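Local coordinates for protein putative glutathionylspermidine synthase (Methylobacillus flagellatus, PDB 3N6X) that probably acts as an ATP-dependent ligase of the circularly permuted ATP-grasp type, perhaps joining glutathione to spermidine, at residues G90-D104 with V327-L341. Residues are numbered along the deposited sequence; the frame is centred on the assembly and turned at random.
Sequences GAIQRVKALNMFLHD and VPEMIRFYLGEEPIL
Gln93 of the helix of 90-104 bonds to Glu337, Glu338 and Ile340 of the loop that follows helix 327-335. Its chain swings out with CG anti to the backbone N (chi1 177°), which delivers the amide to all three partners. Gln93 OE1 accepts the backbone N of Ile340 at 2.9 Å on an in-plane lone pair, while Gln93 NE2 gives a nearly straight bond to Glu337 OE1 (2.8 Å) and a longer one, from above the carbonyl plane, to Glu338 O. A water bonded to Gly90 O and Leu341 N also donates to Gln93 OE1. A leucine here would probably strand Ile340 N and Glu338 O and free the Glu337 carboxylate to turn.

At the far end of the helix, Tyr334 OH donates to the anti lone pair of Asp104 OD2 (2.6 Å), an oxygen that also receives Ile111 N.

Within this circularly permuted ATP-grasp chain, the two helices cross at 80° with axes 8.7 Å apart, and Tyr334 is a knob in the hole formed by Ala97, Met100, Phe101 and Asp104.

Apolar contacts fill the crossing. Ala97 CB meets Ile331 CG1 at 3.7 Å. Selenomethionine Met330, extended beyond CG, sets CE squarely over the Phe101 ring, 3.6 Å from its centroid, a CH-pi contact, while its SE approaches the ring obliquely in a Met-aromatic contact. Val327 CG1 lies over the centre of the Arg94 guanidinium, whose NE forms a salt bridge with Asp162 on strand 157-163.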
ATOM      1  N   GLY A  90       5.590  14.466   0.022  1.00 30.27           N
ATOM      2  CA  GLY A  90       6.552  13.434   0.402  1.00 30.01           C
ATOM      3  C   GLY A  90       6.376  12.125  -0.341  1.00 33.66           C
ATOM      4  O   GLY A  90       7.361  11.536  -0.803  1.00 32.95           O
ATOM      5  N   ALA A  91       5.111  11.667  -0.480  1.00 29.79           N
ATOM      6  CA  ALA A  91       4.784  10.419  -1.196  1.00 29.11           C
ATOM      7  C   ALA A  91       5.047  10.536  -2.699  1.00 30.99           C
ATOM      8  O   ALA A  91       5.612   9.615  -3.285  1.00 28.60           O
ATOM      9  CB  ALA A  91       3.332  10.021  -0.932  1.00 29.76           C
ATOM     10  N   ILE A  92       4.697  11.697  -3.315  1.00 29.53           N
ATOM     11  CA  ILE A  92       4.933  11.940  -4.752  1.00 29.77           C
ATOM     12  C   ILE A  92       6.441  11.970  -5.045  1.00 34.10           C
ATOM     13  O   ILE A  92       6.892  11.393  -6.043  1.00 33.99           O
ATOM     14  CB  ILE A  92       4.211  13.240  -5.235  1.00 33.06           C
ATOM     15  CG1 ILE A  92       2.689  13.022  -5.312  1.00 33.80           C
ATOM     16  CG2 ILE A  92       4.776  13.744  -6.596  1.00 31.63           C
ATOM     17  CD1 ILE A  92       1.844  14.322  -5.372  1.00 34.33           C
ATOM     18  N   GLN A  93       7.220  12.634  -4.163  1.00 30.24           N
ATOM     19  CA  GLN A  93       8.676  12.742  -4.312  1.00 28.76           C
ATOM     20  C   GLN A  93       9.309  11.358  -4.317  1.00 30.56           C
ATOM     21  O   GLN A  93      10.126  11.060  -5.191  1.00 29.99           O
ATOM     22  CB  GLN A  93       9.273  13.603  -3.177  1.00 28.99           C
ATOM     23  CG  GLN A  93      10.797  13.699  -3.242  1.00 28.00           C
ATOM     24  CD  GLN A  93      11.397  14.163  -1.956  1.00 37.02           C
ATOM     25  OE1 GLN A  93      11.291  13.509  -0.916  1.00 34.29           O
ATOM     26  NE2 GLN A  93      12.083  15.274  -2.012  1.00 27.24           N
ATOM     27  N   ARG A  94       8.896  10.499  -3.350  1.00 25.46           N
ATOM     28  CA  ARG A  94       9.404   9.147  -3.182  1.00 24.76           C
ATOM     29  C   ARG A  94       9.073   8.278  -4.386  1.00 30.76           C
ATOM     30  O   ARG A  94       9.953   7.596  -4.910  1.00 31.79           O
ATOM     31  CB  ARG A  94       8.839   8.531  -1.894  1.00 24.32           C
ATOM     32  CG  ARG A  94       9.509   7.224  -1.511  1.00 29.35           C
ATOM     33  CD  ARG A  94       8.959   6.663  -0.214  1.00 27.47           C
ATOM     34  NE  ARG A  94       9.583   5.378   0.118  1.00 28.00           N
ATOM     35  CZ  ARG A  94      10.590   5.235   0.978  1.00 37.79           C
ATOM     36  NH1 ARG A  94      11.093   6.293   1.607  1.00 32.97           N
ATOM     37  NH2 ARG A  94      11.096   4.034   1.220  1.00 23.50           N
ATOM     38  N   VAL A  95       7.819   8.330  -4.851  1.00 28.01           N
ATOM     39  CA  VAL A  95       7.361   7.546  -5.996  1.00 27.26           C
ATOM     40  C   VAL A  95       8.009   8.009  -7.302  1.00 30.98           C
ATOM     41  O   VAL A  95       8.388   7.162  -8.113  1.00 31.35           O
ATOM     42  CB  VAL A  95       5.810   7.462  -6.045  1.00 31.51           C
ATOM     43  CG1 VAL A  95       5.311   6.870  -7.370  1.00 31.64           C
ATOM     44  CG2 VAL A  95       5.293   6.651  -4.867  1.00 30.97           C
ATOM     45  N   LYS A  96       8.265   9.333  -7.458  1.00 27.40           N
ATOM     46  CA  LYS A  96       8.985   9.810  -8.657  1.00 27.42           C
ATOM     47  C   LYS A  96      10.383   9.223  -8.711  1.00 31.05           C
ATOM     48  O   LYS A  96      10.792   8.731  -9.753  1.00 33.22           O
ATOM     49  CB  LYS A  96       9.043  11.345  -8.726  1.00 30.05           C
ATOM     50  CG  LYS A  96       7.730  11.979  -9.181  1.00 40.84           C
ATOM     51  CD  LYS A  96       7.770  13.505  -9.032  1.00 48.03           C
ATOM     52  CE  LYS A  96       6.655  14.186  -9.796  1.00 53.62           C
ATOM     53  NZ  LYS A  96       6.637  15.653  -9.543  1.00 61.43           N
ATOM     54  N   ALA A  97      11.090   9.212  -7.578  1.00 27.73           N
ATOM     55  CA  ALA A  97      12.457   8.667  -7.490  1.00 27.73           C
ATOM     56  C   ALA A  97      12.464   7.145  -7.721  1.00 30.28           C
ATOM     57  O   ALA A  97      13.349   6.640  -8.397  1.00 30.57           O
ATOM     58  CB  ALA A  97      13.066   8.997  -6.138  1.00 28.19           C
ATOM     59  N   LEU A  98      11.431   6.434  -7.223  1.00 25.76           N
ATOM     60  CA  LEU A  98      11.287   4.985  -7.419  1.00 24.65           C
ATOM     61  C   LEU A  98      11.080   4.633  -8.903  1.00 29.87           C
ATOM     62  O   LEU A  98      11.713   3.696  -9.399  1.00 29.39           O
ATOM     63  CB  LEU A  98      10.153   4.418  -6.547  1.00 23.97           C
ATOM     64  CG  LEU A  98      10.506   4.209  -5.046  1.00 27.75           C
ATOM     65  CD1 LEU A  98       9.241   4.058  -4.199  1.00 27.38           C
ATOM     66  CD2 LEU A  98      11.412   2.980  -4.847  1.00 27.54           C
ATOM     67  N   ASN A  99      10.265   5.443  -9.627  1.00 27.26           N
ATOM     68  CA  ASN A  99      10.034   5.272 -11.072  1.00 27.57           C
ATOM     69  C   ASN A  99      11.262   5.632 -11.890  1.00 32.57           C
ATOM     70  O   ASN A  99      11.537   4.980 -12.887  1.00 34.26           O
ATOM     71  CB  ASN A  99       8.809   6.081 -11.544  1.00 25.29           C
ATOM     72  CG  ASN A  99       7.519   5.296 -11.440  1.00 38.48           C
ATOM     73  OD1 ASN A  99       7.433   4.132 -11.856  1.00 35.37           O
ATOM     74  ND2 ASN A  99       6.505   5.887 -10.826  1.00 25.17           N
HETATM   75  N   MSE A 100      12.004   6.665 -11.475  1.00 28.37           N
HETATM   76  CA  MSE A 100      13.240   7.046 -12.155  1.00 27.92           C
HETATM   77  C   MSE A 100      14.348   6.005 -11.902  1.00 30.67           C
HETATM   78  O   MSE A 100      15.121   5.699 -12.810  1.00 30.62           O
HETATM   79  CB  MSE A 100      13.675   8.437 -11.731  1.00 29.66           C
HETATM   80  CG  MSE A 100      12.730   9.509 -12.227  1.00 35.92           C
HETATM   81 SE   MSE A 100      13.216  11.252 -11.606  0.75 43.27          SE
HETATM   82  CE  MSE A 100      14.633  11.573 -12.898  1.00 38.73           C
ATOM     83  N   PHE A 101      14.356   5.404 -10.699  1.00 25.86           N
ATOM     84  CA  PHE A 101      15.275   4.316 -10.357  1.00 25.78           C
ATOM     85  C   PHE A 101      15.024   3.113 -11.265  1.00 30.73           C
ATOM     86  O   PHE A 101      15.973   2.568 -11.828  1.00 30.98           O
ATOM     87  CB  PHE A 101      15.124   3.906  -8.877  1.00 26.24           C
ATOM     88  CG  PHE A 101      15.806   2.600  -8.548  1.00 26.08           C
ATOM     89  CD1 PHE A 101      17.197   2.512  -8.509  1.00 28.55           C
ATOM     90  CD2 PHE A 101      15.063   1.451  -8.309  1.00 27.27           C
ATOM     91  CE1 PHE A 101      17.832   1.294  -8.243  1.00 29.56           C
ATOM     92  CE2 PHE A 101      15.695   0.226  -8.055  1.00 30.79           C
ATOM     93  CZ  PHE A 101      17.078   0.157  -8.010  1.00 29.21           C
ATOM     94  N   LEU A 102      13.730   2.735 -11.446  1.00 27.91           N
ATOM     95  CA  LEU A 102      13.319   1.602 -12.294  1.00 27.23           C
ATOM     96  C   LEU A 102      13.678   1.813 -13.768  1.00 32.90           C
ATOM     97  O   LEU A 102      14.192   0.902 -14.399  1.00 34.04           O
ATOM     98  CB  LEU A 102      11.827   1.271 -12.104  1.00 26.11           C
ATOM     99  CG  LEU A 102      11.508   0.565 -10.778  1.00 29.28           C
ATOM    100  CD1 LEU A 102      10.020   0.672 -10.433  1.00 27.83           C
ATOM    101  CD2 LEU A 102      11.972  -0.912 -10.800  1.00 28.98           C
ATOM    102  N   HIS A 103      13.501   3.029 -14.285  1.00 29.92           N
ATOM    103  CA  HIS A 103      13.953   3.348 -15.632  1.00 29.91           C
ATOM    104  C   HIS A 103      15.492   3.223 -15.704  1.00 34.36           C
ATOM    105  O   HIS A 103      16.024   2.683 -16.672  1.00 34.75           O
ATOM    106  CB  HIS A 103      13.508   4.766 -16.041  1.00 30.63           C
ATOM    107  CG  HIS A 103      14.046   5.181 -17.365  1.00 34.76           C
ATOM    108  ND1 HIS A 103      13.411   4.826 -18.545  1.00 37.33           N
ATOM    109  CD2 HIS A 103      15.202   5.819 -17.668  1.00 37.86           C
ATOM    110  CE1 HIS A 103      14.177   5.288 -19.523  1.00 37.34           C
ATOM    111  NE2 HIS A 103      15.265   5.898 -19.047  1.00 37.84           N
ATOM    112  N   ASP A 104      16.195   3.710 -14.677  1.00 30.52           N
ATOM    113  CA  ASP A 104      17.657   3.661 -14.654  1.00 29.54           C
ATOM    114  C   ASP A 104      18.225   2.217 -14.618  1.00 32.74           C
ATOM    115  O   ASP A 104      19.088   1.906 -15.442  1.00 32.08           O
ATOM    116  CB  ASP A 104      18.208   4.510 -13.502  1.00 30.81           C
ATOM    117  CG  ASP A 104      19.698   4.793 -13.565  1.00 31.45           C
ATOM    118  OD1 ASP A 104      20.238   4.871 -14.680  1.00 31.31           O
ATOM    119  OD2 ASP A 104      20.292   5.031 -12.511  1.00 37.52           O
ATOM    120  N   VAL A 327      16.385   4.003  -1.007  1.00 26.36           N
ATOM    121  CA  VAL A 327      15.374   4.965  -1.456  1.00 25.92           C
ATOM    122  C   VAL A 327      15.736   6.433  -1.147  1.00 30.15           C
ATOM    123  O   VAL A 327      15.755   7.230  -2.083  1.00 30.19           O
ATOM    124  CB  VAL A 327      13.913   4.565  -1.079  1.00 28.37           C
ATOM    125  CG1 VAL A 327      12.915   5.594  -1.608  1.00 28.28           C
ATOM    126  CG2 VAL A 327      13.585   3.188  -1.631  1.00 27.22           C
ATOM    127  N   PRO A 328      16.199   6.790   0.092  1.00 27.40           N
ATOM    128  CA  PRO A 328      16.624   8.182   0.333  1.00 26.89           C
ATOM    129  C   PRO A 328      17.733   8.647  -0.622  1.00 33.18           C
ATOM    130  O   PRO A 328      17.706   9.794  -1.075  1.00 33.98           O
ATOM    131  CB  PRO A 328      17.092   8.166   1.796  1.00 27.50           C
ATOM    132  CG  PRO A 328      16.386   7.039   2.406  1.00 31.94           C
ATOM    133  CD  PRO A 328      16.264   5.993   1.338  1.00 28.52           C
ATOM    134  N   GLU A 329      18.670   7.734  -0.985  1.00 30.06           N
ATOM    135  CA  GLU A 329      19.756   8.037  -1.929  1.00 29.56           C
ATOM    136  C   GLU A 329      19.241   8.198  -3.359  1.00 34.22           C
ATOM    137  O   GLU A 329      19.829   8.968  -4.127  1.00 35.05           O
ATOM    138  CB  GLU A 329      20.872   6.973  -1.871  1.00 30.61           C
ATOM    139  CG  GLU A 329      21.787   7.072  -0.657  1.00 34.31           C
ATOM    140  CD  GLU A 329      22.324   8.454  -0.330  1.00 45.42           C
ATOM    141  OE1 GLU A 329      22.732   9.178  -1.266  1.00 40.49           O
ATOM    142  OE2 GLU A 329      22.326   8.815   0.866  1.00 41.32           O
HETATM  143  N   MSE A 330      18.138   7.469  -3.731  1.00 28.46           N
HETATM  144  CA  MSE A 330      17.510   7.643  -5.056  1.00 25.56           C
HETATM  145  C   MSE A 330      16.944   9.060  -5.171  1.00 28.50           C
HETATM  146  O   MSE A 330      17.057   9.676  -6.219  1.00 27.99           O
HETATM  147  CB  MSE A 330      16.373   6.651  -5.262  1.00 26.31           C
HETATM  148  CG  MSE A 330      16.799   5.197  -5.294  1.00 31.23           C
HETATM  149 SE   MSE A 330      15.168   4.077  -5.296  0.75 36.54          SE
HETATM  150  CE  MSE A 330      15.989   2.425  -4.867  1.00 32.35           C
ATOM    151  N   ILE A 331      16.278   9.549  -4.105  1.00 25.73           N
ATOM    152  CA  ILE A 331      15.700  10.899  -4.092  1.00 25.64           C
ATOM    153  C   ILE A 331      16.810  11.957  -4.324  1.00 31.80           C
ATOM    154  O   ILE A 331      16.688  12.766  -5.233  1.00 32.82           O
ATOM    155  CB  ILE A 331      14.859  11.168  -2.801  1.00 27.49           C
ATOM    156  CG1 ILE A 331      13.605  10.261  -2.748  1.00 25.64           C
ATOM    157  CG2 ILE A 331      14.472  12.659  -2.688  1.00 28.26           C
ATOM    158  CD1 ILE A 331      13.076   9.980  -1.322  1.00 26.78           C
ATOM    159  N   ARG A 332      17.927  11.857  -3.589  1.00 28.79           N
ATOM    160  CA  ARG A 332      19.089  12.752  -3.758  1.00 28.77           C
ATOM    161  C   ARG A 332      19.690  12.633  -5.148  1.00 33.94           C
ATOM    162  O   ARG A 332      19.913  13.648  -5.790  1.00 34.84           O
ATOM    163  CB  ARG A 332      20.160  12.465  -2.689  1.00 28.00           C
ATOM    164  CG  ARG A 332      19.652  12.635  -1.276  1.00 34.01           C
ATOM    165  CD  ARG A 332      20.729  12.436  -0.251  1.00 34.94           C
ATOM    166  NE  ARG A 332      20.282  12.911   1.055  1.00 31.09           N
ATOM    167  CZ  ARG A 332      19.954  12.119   2.067  1.00 43.67           C
ATOM    168  NH1 ARG A 332      20.109  10.803   1.969  1.00 30.89           N
ATOM    169  NH2 ARG A 332      19.510  12.635   3.199  1.00 39.22           N
ATOM    170  N   PHE A 333      19.896  11.391  -5.645  1.00 30.21           N
ATOM    171  CA  PHE A 333      20.509  11.164  -6.961  1.00 29.52           C
ATOM    172  C   PHE A 333      19.626  11.628  -8.146  1.00 34.32           C
ATOM    173  O   PHE A 333      20.108  12.349  -9.013  1.00 35.32           O
ATOM    174  CB  PHE A 333      20.935   9.683  -7.122  1.00 30.92           C
ATOM    175  CG  PHE A 333      21.690   9.373  -8.402  1.00 32.27           C
ATOM    176  CD1 PHE A 333      23.048   9.678  -8.525  1.00 33.58           C
ATOM    177  CD2 PHE A 333      21.048   8.763  -9.481  1.00 32.97           C
ATOM    178  CE1 PHE A 333      23.746   9.384  -9.706  1.00 32.83           C
ATOM    179  CE2 PHE A 333      21.747   8.473 -10.657  1.00 34.33           C
ATOM    180  CZ  PHE A 333      23.093   8.789 -10.762  1.00 31.74           C
ATOM    181  N   TYR A 334      18.360  11.202  -8.195  1.00 29.35           N
ATOM    182  CA  TYR A 334      17.493  11.518  -9.334  1.00 28.42           C
ATOM    183  C   TYR A 334      16.875  12.869  -9.291  1.00 33.12           C
ATOM    184  O   TYR A 334      16.624  13.455 -10.350  1.00 32.05           O
ATOM    185  CB  TYR A 334      16.396  10.444  -9.518  1.00 27.78           C
ATOM    186  CG  TYR A 334      16.972   9.074  -9.802  1.00 27.15           C
ATOM    187  CD1 TYR A 334      17.650   8.813 -10.991  1.00 27.77           C
ATOM    188  CD2 TYR A 334      16.867   8.046  -8.872  1.00 26.86           C
ATOM    189  CE1 TYR A 334      18.193   7.555 -11.250  1.00 28.08           C
ATOM    190  CE2 TYR A 334      17.451   6.806  -9.096  1.00 27.53           C
ATOM    191  CZ  TYR A 334      18.110   6.561 -10.288  1.00 32.53           C
ATOM    192  OH  TYR A 334      18.642   5.323 -10.516  1.00 32.22           O
ATOM    193  N   LEU A 335      16.516  13.341  -8.092  1.00 31.26           N
ATOM    194  CA  LEU A 335      15.774  14.587  -7.971  1.00 31.76           C
ATOM    195  C   LEU A 335      16.605  15.754  -7.456  1.00 38.34           C
ATOM    196  O   LEU A 335      16.135  16.890  -7.503  1.00 37.74           O
ATOM    197  CB  LEU A 335      14.530  14.380  -7.094  1.00 31.51           C
ATOM    198  CG  LEU A 335      13.557  13.289  -7.554  1.00 35.95           C
ATOM    199  CD1 LEU A 335      12.558  12.975  -6.463  1.00 35.34           C
ATOM    200  CD2 LEU A 335      12.824  13.710  -8.820  1.00 38.45           C
ATOM    201  N   GLY A 336      17.811  15.468  -6.942  1.00 35.43           N
ATOM    202  CA  GLY A 336      18.686  16.486  -6.363  1.00 35.48           C
ATOM    203  C   GLY A 336      18.065  17.160  -5.156  1.00 40.18           C
ATOM    204  O   GLY A 336      18.296  18.348  -4.918  1.00 40.71           O
ATOM    205  N   GLU A 337      17.248  16.402  -4.389  1.00 35.67           N
ATOM    206  CA  GLU A 337      16.507  16.918  -3.238  1.00 34.10           C
ATOM    207  C   GLU A 337      16.782  16.079  -2.017  1.00 38.21           C
ATOM    208  O   GLU A 337      17.151  14.910  -2.140  1.00 37.67           O
ATOM    209  CB  GLU A 337      14.984  16.859  -3.513  1.00 34.66           C
ATOM    210  CG  GLU A 337      14.495  17.713  -4.666  1.00 35.86           C
ATOM    211  CD  GLU A 337      13.022  17.531  -5.011  1.00 52.63           C
ATOM    212  OE1 GLU A 337      12.350  16.671  -4.389  1.00 38.93           O
ATOM    213  OE2 GLU A 337      12.540  18.255  -5.908  1.00 46.09           O
ATOM    214  N   GLU A 338      16.489  16.632  -0.840  1.00 34.63           N
ATOM    215  CA  GLU A 338      16.535  15.897   0.406  1.00 34.61           C
ATOM    216  C   GLU A 338      15.186  15.172   0.597  1.00 38.38           C
ATOM    217  O   GLU A 338      14.134  15.744   0.275  1.00 37.75           O
ATOM    218  CB  GLU A 338      16.797  16.863   1.585  1.00 36.27           C
ATOM    219  CG  GLU A 338      18.279  17.147   1.816  1.00 42.46           C
ATOM    220  CD  GLU A 338      19.112  15.911   2.110  1.00 62.89           C
ATOM    221  OE1 GLU A 338      18.906  15.288   3.180  1.00 53.98           O
ATOM    222  OE2 GLU A 338      19.939  15.537   1.246  1.00 52.79           O
ATOM    223  N   PRO A 339      15.183  13.911   1.100  1.00 33.98           N
ATOM    224  CA  PRO A 339      13.902  13.203   1.295  1.00 32.93           C
ATOM    225  C   PRO A 339      12.959  13.929   2.252  1.00 38.23           C
ATOM    226  O   PRO A 339      13.376  14.315   3.346  1.00 38.76           O
ATOM    227  CB  PRO A 339      14.334  11.845   1.870  1.00 33.59           C
ATOM    228  CG  PRO A 339      15.755  11.691   1.449  1.00 38.42           C
ATOM    229  CD  PRO A 339      16.330  13.063   1.487  1.00 34.70           C
ATOM    230  N   ILE A 340      11.682  14.107   1.849  1.00 34.03           N
ATOM    231  CA  ILE A 340      10.669  14.739   2.711  1.00 32.30           C
ATOM    232  C   ILE A 340      10.255  13.734   3.803  1.00 36.10           C
ATOM    233  O   ILE A 340      10.189  14.091   4.980  1.00 35.04           O
ATOM    234  CB  ILE A 340       9.444  15.249   1.878  1.00 33.54           C
ATOM    235  CG1 ILE A 340       9.855  16.389   0.912  1.00 33.01           C
ATOM    236  CG2 ILE A 340       8.249  15.657   2.795  1.00 29.93           C
ATOM    237  CD1 ILE A 340       8.866  16.618  -0.247  1.00 33.34           C
ATOM    238  N   LEU A 341       9.992  12.480   3.404  1.00 33.74           N
ATOM    239  CA  LEU A 341       9.610  11.409   4.340  1.00 34.11           C
ATOM    240  C   LEU A 341      10.815  10.543   4.677  1.00 38.28           C
ATOM    241  O   LEU A 341      11.627  10.248   3.800  1.00 38.38           O
ATOM    242  CB  LEU A 341       8.482  10.539   3.752  1.00 33.90           C
ATOM    243  CG  LEU A 341       7.184  11.258   3.375  1.00 38.66           C
ATOM    244  CD1 LEU A 341       6.232  10.307   2.651  1.00 39.06           C
ATOM    245  CD2 LEU A 341       6.505  11.873   4.602  1.00 38.88           C
TER
HETATM  246  O   HOH W   1       9.819  11.684   0.397  1.00 25.66           O
HETATM  247  O   HOH W   2      10.927   9.144   1.300  1.00 31.83           O